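Local atomic coordinates of endo-beta-N-acetylglucosaminidase F1 (Bacteroides thetaiotaomicron VPI-5482, PDB entry 6TCV), a protein that hydrolyses high-mannose N-glycans as an endo-beta-N-acetylglucosaminidase, probably cutting between the two N-acetylglucosamines of the glycan core. Residues E376-A390 against V414-Y426. The protein carries 2 engineered substitutions. Residues are numbered along the deposited sequence; the frame is centred on the assembly and turned at random.
Sequences EFNLGGGGSLSASKA and VFSRLQGGGEVLY. With NAG (2-acetamido-2-deoxy-beta-D-glucopyranose), chain B; MAN (alpha-D-mannopyranose), chain C.
This is a hydrogen-bonded contact in which the R417 guanidinium meets backbone carbonyls of E376 and the glycine-rich turn G380-G383, pinning the loop between strand 371-376 and helix 387-396, beside the bound glycan, to the linker between helices 411-416 and 421-426. The strand belongs to a curled sheet, consistent with a (beta/alpha)8 barrel. The arginine chain bends at chi3 (70°), which swings the head among three carbonyls near its plane. R417 NH1 gives E376 O a nearly straight bond of 2.9 Å. R417 NH2 reaches G381 O at 2.8 Å. NE and NH2 together grip G383 O side-on, the NH2 bond using an in-plane lone pair. E376 O and G381 O each also take a backbone N-H, from G380 and E376 respectively, on the carbonyl face opposite the arginine nitrogen. A water links NH1 to F377 O.

On one flank, V414 CG1 sits over the centre of the F377 ring, 3.8 Å from the centroid, a CH-pi contact. Farther along, L385 N donates to R417 O (2.8 Å), and L385 CD2 packs on L418 CD2. S386 caps helix 387-396, and A390 CB meets L425 CD2 at 3.6 Å. G421 fits tightly here, since a side chain would run into L385 O.

A methionine in place of R417 would probably leave G383 O without both donors and the turn freer to shift. Just ahead of that turn N378 ND2 donates to MAN O4, and in one of its two conformers E376 OE2 accepts from NAG O6 (2.7 Å), so one buried cation satisfying three main-chain oxygens probably also steadies residues that hold the sugar.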
loop_
_atom_site.group_PDB
_atom_site.type_symbol
_atom_site.label_atom_id
_atom_site.label_comp_id
_atom_site.label_asym_id
_atom_site.label_seq_id
_atom_site.Cartn_x
_atom_site.Cartn_y
_atom_site.Cartn_z
ATOM N N GLU A 376 11.080 12.747 9.150
ATOM C CA GLU A 376 12.394 12.123 8.901
ATOM C C GLU A 376 12.933 11.787 10.288
ATOM O O GLU A 376 13.358 12.685 11.044
ATOM C CB GLU A 376 13.311 13.081 8.146
ATOM C CG GLU A 376 14.161 12.427 7.056
ATOM C CD GLU A 376 15.166 11.415 7.557
ATOM O OE1 GLU A 376 15.168 11.102 8.776
ATOM O OE2 GLU A 376 15.973 10.927 6.745
ATOM N N PHE A 377 12.787 10.534 10.717
ATOM C CA PHE A 377 13.124 10.171 12.088
ATOM C C PHE A 377 14.620 10.046 12.326
ATOM O O PHE A 377 15.042 10.094 13.483
ATOM C CB PHE A 377 12.457 8.860 12.450
ATOM C CG PHE A 377 10.976 8.925 12.740
ATOM C CD1 PHE A 377 10.444 9.924 13.517
ATOM C CD2 PHE A 377 10.142 7.923 12.225
ATOM C CE1 PHE A 377 9.074 9.962 13.796
ATOM C CE2 PHE A 377 8.791 7.936 12.510
ATOM C CZ PHE A 377 8.260 8.954 13.274
ATOM N N ASN A 378 15.429 9.891 11.282
ATOM C CA ASN A 378 16.883 9.836 11.460
ATOM C C ASN A 378 17.501 11.231 11.488
ATOM O O ASN A 378 18.424 11.469 12.267
ATOM C CB ASN A 378 17.487 9.025 10.310
ATOM C CG ASN A 378 18.947 8.829 10.491
ATOM O OD1 ASN A 378 19.399 8.270 11.500
ATOM N ND2 ASN A 378 19.742 9.293 9.524
ATOM N N LEU A 379 17.060 12.126 10.597
ATOM C CA LEU A 379 17.610 13.474 10.524
ATOM C C LEU A 379 16.847 14.526 11.274
ATOM O O LEU A 379 17.429 15.564 11.574
ATOM C CB LEU A 379 17.720 13.958 9.089
ATOM C CG LEU A 379 18.528 13.137 8.093
ATOM C CD1 LEU A 379 18.403 13.656 6.723
ATOM C CD2 LEU A 379 19.978 13.169 8.529
ATOM N N GLY A 380 15.602 14.333 11.576
ATOM C CA GLY A 380 14.909 15.170 12.513
ATOM C C GLY A 380 13.862 16.051 11.918
ATOM O O GLY A 380 13.088 16.659 12.681
ATOM N N GLY A 381 13.883 16.264 10.636
ATOM C CA GLY A 381 12.966 17.205 10.005
ATOM C C GLY A 381 11.540 16.666 9.821
ATOM O O GLY A 381 11.277 15.487 9.921
ATOM N N GLY A 382 10.610 17.594 9.532
ATOM C CA GLY A 382 9.264 17.265 9.158
ATOM C C GLY A 382 8.232 17.467 10.245
ATOM O O GLY A 382 7.038 17.243 9.995
ATOM N N GLY A 383 8.657 17.801 11.457
ATOM C CA GLY A 383 7.739 18.138 12.545
ATOM C C GLY A 383 7.361 16.952 13.392
ATOM O O GLY A 383 7.970 15.907 13.337
ATOM N N SER A 384 6.358 17.163 14.237
ATOM C CA SER A 384 5.926 16.147 15.193
ATOM C C SER A 384 4.441 15.868 15.075
ATOM O O SER A 384 3.661 16.745 14.706
ATOM C CB SER A 384 6.208 16.567 16.623
ATOM O OG SER A 384 7.582 16.845 16.840
ATOM N N LEU A 385 4.057 14.663 15.470
ATOM C CA LEU A 385 2.658 14.246 15.485
ATOM C C LEU A 385 2.046 14.621 16.824
ATOM O O LEU A 385 1.686 13.792 17.656
ATOM C CB LEU A 385 2.545 12.748 15.250
ATOM C CG LEU A 385 1.171 12.137 14.930
ATOM C CD1 LEU A 385 0.800 12.613 13.527
ATOM C CD2 LEU A 385 1.200 10.620 14.993
ATOM N N SER A 386 1.953 15.929 17.033
ATOM C CA SER A 386 1.409 16.490 18.254
ATOM C C SER A 386 -0.116 16.498 18.245
ATOM O O SER A 386 -0.750 16.232 17.222
ATOM C CB SER A 386 1.918 17.923 18.449
ATOM O OG SER A 386 1.397 18.707 17.380
ATOM N N ALA A 387 -0.710 16.815 19.406
ATOM C CA ALA A 387 -2.157 16.973 19.457
ATOM C C ALA A 387 -2.640 18.008 18.445
ATOM O O ALA A 387 -3.604 17.768 17.709
ATOM C CB ALA A 387 -2.568 17.406 20.867
ATOM N N SER A 388 -1.961 19.161 18.379
ATOM C CA SER A 388 -2.378 20.240 17.484
ATOM C C SER A 388 -2.193 19.863 16.014
ATOM O O SER A 388 -3.014 20.252 15.169
ATOM C CB SER A 388 -1.596 21.516 17.816
ATOM O OG SER A 388 -1.852 21.929 19.152
ATOM N N LYS A 389 -1.131 19.114 15.692
ATOM C CA LYS A 389 -0.921 18.697 14.304
ATOM C C LYS A 389 -1.925 17.617 13.906
ATOM O O LYS A 389 -2.488 17.666 12.795
ATOM C CB LYS A 389 0.521 18.204 14.115
ATOM C CG LYS A 389 0.860 17.790 12.689
ATOM C CD LYS A 389 0.730 18.951 11.736
ATOM C CE LYS A 389 1.300 18.583 10.349
ATOM N NZ LYS A 389 1.230 19.755 9.436
ATOM N N ALA A 390 -2.182 16.665 14.812
ATOM C CA ALA A 390 -3.184 15.637 14.574
ATOM C C ALA A 390 -4.531 16.283 14.266
ATOM O O ALA A 390 -5.195 15.913 13.302
ATOM C CB ALA A 390 -3.319 14.698 15.780
ATOM N N VAL A 414 12.370 9.675 18.410
ATOM C CA VAL A 414 11.203 9.258 17.632
ATOM C C VAL A 414 9.934 9.354 18.484
ATOM O O VAL A 414 8.922 9.935 18.072
ATOM C CB VAL A 414 11.398 7.835 17.075
ATOM C CG1 VAL A 414 10.137 7.325 16.378
ATOM C CG2 VAL A 414 12.580 7.764 16.130
ATOM N N PHE A 415 9.965 8.764 19.686
ATOM C CA PHE A 415 8.768 8.736 20.496
ATOM C C PHE A 415 8.429 10.108 21.056
ATOM O O PHE A 415 7.242 10.417 21.270
ATOM C CB PHE A 415 8.892 7.690 21.604
ATOM C CG PHE A 415 8.627 6.280 21.093
ATOM C CD1 PHE A 415 9.634 5.512 20.485
ATOM C CD2 PHE A 415 7.327 5.735 21.140
ATOM C CE1 PHE A 415 9.419 4.263 19.984
ATOM C CE2 PHE A 415 7.085 4.466 20.651
ATOM C CZ PHE A 415 8.113 3.730 20.079
ATOM N N SER A 416 9.430 10.960 21.310
ATOM C CA SER A 416 9.124 12.333 21.701
ATOM C C SER A 416 8.227 12.983 20.651
ATOM O O SER A 416 7.278 13.703 20.997
ATOM C CB SER A 416 10.403 13.161 21.960
ATOM O OG SER A 416 11.061 13.654 20.790
ATOM N N ARG A 417 8.473 12.691 19.378
ATOM C CA ARG A 417 7.753 13.308 18.287
ATOM C C ARG A 417 6.391 12.681 18.059
ATOM O O ARG A 417 5.625 13.201 17.227
ATOM C CB ARG A 417 8.605 13.252 17.013
ATOM C CG ARG A 417 9.901 14.026 17.135
ATOM C CD ARG A 417 10.823 13.710 15.981
ATOM N NE ARG A 417 10.296 14.272 14.724
ATOM C CZ ARG A 417 10.895 14.103 13.547
ATOM N NH1 ARG A 417 12.004 13.380 13.489
ATOM N NH2 ARG A 417 10.393 14.669 12.472
ATOM N N LEU A 418 6.023 11.684 18.843
ATOM C CA LEU A 418 4.717 11.021 18.744
ATOM C C LEU A 418 3.880 11.333 19.978
ATOM O O LEU A 418 2.792 10.775 20.117
ATOM C CB LEU A 418 4.863 9.499 18.581
ATOM C CG LEU A 418 5.645 9.071 17.349
ATOM C CD1 LEU A 418 5.875 7.600 17.319
ATOM C CD2 LEU A 418 4.891 9.501 16.062
ATOM N N GLN A 419 4.322 12.185 20.880
ATOM C CA GLN A 419 3.518 12.524 22.047
ATOM C C GLN A 419 2.274 13.320 21.678
ATOM O O GLN A 419 2.307 14.174 20.802
ATOM C CB GLN A 419 4.370 13.343 23.026
ATOM C CG GLN A 419 5.435 12.511 23.660
ATOM C CD GLN A 419 6.371 13.266 24.559
ATOM O OE1 GLN A 419 6.302 14.488 24.692
ATOM N NE2 GLN A 419 7.243 12.520 25.208
ATOM N N GLY A 420 1.170 13.045 22.377
ATOM C CA GLY A 420 -0.042 13.840 22.242
ATOM C C GLY A 420 -0.940 13.507 21.053
ATOM O O GLY A 420 -2.176 13.612 21.141
ATOM N N GLY A 421 -0.355 13.143 19.920
ATOM C CA GLY A 421 -1.152 12.965 18.716
ATOM C C GLY A 421 -2.103 11.785 18.796
ATOM O O GLY A 421 -3.235 11.831 18.270
ATOM N N GLY A 422 -1.675 10.696 19.429
ATOM C CA GLY A 422 -2.500 9.506 19.461
ATOM C C GLY A 422 -3.796 9.720 20.200
ATOM O O GLY A 422 -4.843 9.163 19.834
ATOM N N GLU A 423 -3.772 10.518 21.268
ATOM C CA GLU A 423 -5.018 10.809 21.953
ATOM C C GLU A 423 -6.033 11.470 21.024
ATOM O O GLU A 423 -7.232 11.171 21.099
ATOM C CB GLU A 423 -4.717 11.773 23.111
ATOM C CG GLU A 423 -5.753 11.915 24.191
ATOM C CD GLU A 423 -5.106 12.273 25.519
ATOM O OE1 GLU A 423 -5.438 11.637 26.539
ATOM O OE2 GLU A 423 -4.239 13.179 25.536
ATOM N N VAL A 424 -5.574 12.368 20.146
ATOM C CA VAL A 424 -6.475 13.054 19.231
ATOM C C VAL A 424 -6.938 12.103 18.131
ATOM O O VAL A 424 -8.124 12.077 17.770
ATOM C CB VAL A 424 -5.796 14.310 18.637
ATOM C CG1 VAL A 424 -6.651 14.943 17.507
ATOM C CG2 VAL A 424 -5.541 15.340 19.742
ATOM N N LEU A 425 -6.013 11.310 17.567
ATOM C CA LEU A 425 -6.346 10.470 16.421
ATOM C C LEU A 425 -7.166 9.251 16.810
ATOM O O LEU A 425 -8.055 8.838 16.053
ATOM C CB LEU A 425 -5.061 9.969 15.739
ATOM C CG LEU A 425 -4.152 11.017 15.145
ATOM C CD1 LEU A 425 -2.951 10.265 14.536
ATOM C CD2 LEU A 425 -4.797 11.849 14.089
ATOM N N TYR A 426 -6.960 8.696 17.997
ATOM C CA TYR A 426 -7.434 7.369 18.384
ATOM C C TYR A 426 -8.010 7.296 19.782
ATOM O O TYR A 426 -8.528 6.235 20.144
ATOM C CB TYR A 426 -6.266 6.373 18.337
ATOM C CG TYR A 426 -5.487 6.402 17.035
ATOM C CD1 TYR A 426 -6.132 6.145 15.806
ATOM C CD2 TYR A 426 -4.119 6.637 16.984
ATOM C CE1 TYR A 426 -5.447 6.146 14.620
ATOM C CE2 TYR A 426 -3.421 6.597 15.818
ATOM C CZ TYR A 426 -4.081 6.373 14.630
ATOM O OH TYR A 426 -3.352 6.368 13.429
HETATM C C1 NAG B . 14.996 11.024 0.411
HETATM C C2 NAG B . 14.816 9.539 0.152
HETATM C C3 NAG B . 15.968 8.669 0.658
HETATM C C4 NAG B . 16.933 9.494 1.488
HETATM C C5 NAG B . 16.127 10.323 2.470
HETATM C C6 NAG B . 16.973 11.088 3.481
HETATM C C7 NAG B . 12.653 8.372 0.010
HETATM C C8 NAG B . 11.364 8.060 0.746
HETATM N N2 NAG B . 13.544 9.089 0.689
HETATM O O3 NAG B . 16.659 8.098 -0.457
HETATM O O4 NAG B . 17.774 8.582 2.213
HETATM O O5 NAG B . 15.353 11.315 1.768
HETATM O O6 NAG B . 16.169 11.916 4.257
HETATM O O7 NAG B . 12.866 8.005 -1.152
HETATM C C1 MAN C . 24.919 7.968 7.271
HETATM C C2 MAN C . 25.383 7.815 8.704
HETATM C C3 MAN C . 24.230 8.144 9.639
HETATM C C4 MAN C . 23.754 9.556 9.345
HETATM C C5 MAN C . 23.424 9.732 7.866
HETATM C C6 MAN C . 23.223 11.183 7.525
HETATM O O2 MAN C . 26.440 8.768 8.935
HETATM O O3 MAN C . 24.674 8.031 10.980
HETATM O O4 MAN C . 22.581 9.824 10.112
HETATM O O5 MAN C . 24.507 9.292 7.029
HETATM O O6 MAN C . 22.865 11.391 6.156
HETATM O O HOH W 1 13.326 11.546 15.254
#